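PDB 3AJZ: ancestral congerin Con-anc, which binds a galactose-containing glycan and, as a reconstructed ancestor of the congerins, is probably a beta-galactoside-specific galectin. Local coordinates for residues N62-V65 with D66-W69. Sequence-based numbering, arbitrary orientation.
Sequences NSMV and DDGW. With GAL (beta-D-galactopyranose), chain B.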
loop_
_atom_site.group_PDB
_atom_site.type_symbol
_atom_site.label_atom_id
_atom_site.label_comp_id
_atom_site.label_asym_id
_atom_site.label_seq_id
_atom_site.Cartn_x
_atom_site.Cartn_y
_atom_site.Cartn_z
ATOM N N ASN A 62 -10.095 -12.631 -14.728
ATOM C CA ASN A 62 -10.508 -13.894 -14.162
ATOM C C ASN A 62 -10.563 -13.794 -12.637
ATOM O O ASN A 62 -10.323 -12.748 -12.027
ATOM C CB ASN A 62 -9.581 -15.002 -14.661
ATOM C CG ASN A 62 -10.256 -16.385 -14.702
ATOM O OD1 ASN A 62 -11.388 -16.564 -14.246
ATOM N ND2 ASN A 62 -9.547 -17.364 -15.285
ATOM N N SER A 63 -10.938 -14.890 -12.004
ATOM C CA SER A 63 -10.906 -15.085 -10.579
ATOM C C SER A 63 -10.279 -16.438 -10.293
ATOM O O SER A 63 -10.220 -17.300 -11.184
ATOM C CB SER A 63 -12.322 -15.047 -10.000
ATOM O OG SER A 63 -13.186 -15.936 -10.739
ATOM N N MET A 64 -9.801 -16.606 -9.074
ATOM C CA MET A 64 -9.165 -17.851 -8.636
ATOM C C MET A 64 -9.788 -18.301 -7.326
ATOM O O MET A 64 -9.860 -17.539 -6.364
ATOM C CB MET A 64 -7.653 -17.630 -8.460
ATOM C CG MET A 64 -6.989 -18.669 -7.536
ATOM S SD MET A 64 -5.215 -18.366 -7.317
ATOM C CE MET A 64 -4.661 -18.713 -8.910
ATOM N N VAL A 65 -10.172 -19.576 -7.276
ATOM C CA VAL A 65 -10.787 -20.152 -6.104
ATOM C C VAL A 65 -9.889 -21.296 -5.727
ATOM O O VAL A 65 -9.659 -22.170 -6.544
ATOM C CB VAL A 65 -12.204 -20.668 -6.407
ATOM C CG1 VAL A 65 -12.772 -21.427 -5.173
ATOM C CG2 VAL A 65 -13.114 -19.526 -6.828
ATOM N N ASP A 66 -9.383 -21.261 -4.495
ATOM C CA ASP A 66 -8.514 -22.319 -3.947
ATOM C C ASP A 66 -7.467 -22.757 -4.967
ATOM O O ASP A 66 -7.356 -23.938 -5.332
ATOM C CB ASP A 66 -9.374 -23.461 -3.395
ATOM C CG ASP A 66 -10.341 -22.978 -2.290
ATOM O OD1 ASP A 66 -9.912 -22.157 -1.435
ATOM O OD2 ASP A 66 -11.530 -23.383 -2.278
ATOM N N ASP A 67 -6.714 -21.764 -5.452
ATOM C CA ASP A 67 -5.629 -21.948 -6.426
ATOM C C ASP A 67 -6.002 -22.371 -7.845
ATOM O O ASP A 67 -5.121 -22.638 -8.651
ATOM C CB ASP A 67 -4.511 -22.843 -5.857
ATOM C CG ASP A 67 -3.756 -22.168 -4.740
ATOM O OD1 ASP A 67 -3.214 -21.063 -4.988
ATOM O OD2 ASP A 67 -3.709 -22.734 -3.620
ATOM N N GLY A 68 -7.296 -22.406 -8.174
ATOM C CA GLY A 68 -7.735 -22.728 -9.533
ATOM C C GLY A 68 -8.377 -21.559 -10.250
ATOM O O GLY A 68 -9.315 -20.964 -9.727
ATOM N N TRP A 69 -7.925 -21.289 -11.475
ATOM C CA TRP A 69 -8.541 -20.254 -12.301
ATOM C C TRP A 69 -9.927 -20.630 -12.774
ATOM O O TRP A 69 -10.211 -21.804 -13.045
ATOM C CB TRP A 69 -7.649 -19.920 -13.485
ATOM C CG TRP A 69 -6.355 -19.282 -13.053
ATOM C CD1 TRP A 69 -5.118 -19.841 -13.096
ATOM C CD2 TRP A 69 -6.183 -17.970 -12.506
ATOM N NE1 TRP A 69 -4.176 -18.962 -12.603
ATOM C CE2 TRP A 69 -4.808 -17.805 -12.232
ATOM C CE3 TRP A 69 -7.064 -16.918 -12.227
ATOM C CZ2 TRP A 69 -4.280 -16.607 -11.694
ATOM C CZ3 TRP A 69 -6.536 -15.730 -11.688
ATOM C CH2 TRP A 69 -5.167 -15.596 -11.434
HETATM C C1 GAL B . -3.146 -17.966 -17.390
HETATM C C2 GAL B . -1.934 -17.328 -16.677
HETATM C C3 GAL B . -2.270 -16.966 -15.234
HETATM C C4 GAL B . -3.541 -16.102 -15.230
HETATM C C5 GAL B . -4.646 -16.915 -15.925
HETATM C C6 GAL B . -5.957 -16.152 -15.957
HETATM O O2 GAL B . -0.804 -18.206 -16.710
HETATM O O3 GAL B . -1.188 -16.272 -14.664
HETATM O O4 GAL B . -3.261 -14.863 -15.865
HETATM O O5 GAL B . -4.321 -17.178 -17.289
HETATM O O6 GAL B . -6.985 -16.965 -16.503
#
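Met64 on Trp69 is a local methionine-on-tryptophan contact across the two-residue turn of the hairpin of strands 58-65 and 68-75, beside the galactose site. Val65 and Gly68 form the antiparallel hydrogen-bonded pair that closes a type I' turn: Val65 N to Gly68 O and Gly68 N to Val65 O are both 2.9 Å, with N-H...O angles of 164° and 161°. The positive phi values of Asp66 and Asp67 fit that turn. One residue further, Met64 and Trp69 are a non-hydrogen-bonded pair with side chains on the same sheet face. Met64 runs extended until chi3 (-68°) bends CE over the six-membered ring of Trp69, 3.8 Å from its centroid, a CH-pi contact; SD is 4.9 Å from the same centroid, a more distant Met-aromatic contact. GAL C5 sits 3.7 Å above the opposite face of Trp69; stacking of galactose on a tryptophan is characteristic of galectin carbohydrate-binding sites. Asn62 ND2 donates an almost linear 2.9 Å bond to GAL O6 and another to Gln70 O, while OD1 accepts from Arg112 and, above its carbonyl plane, Ser63 N; together these would hold the amide's rotation. Strand 42-49 flanks strand 58-65 on the side away from strand 68-75, and its Ile42 touches both Met64 and Trp69.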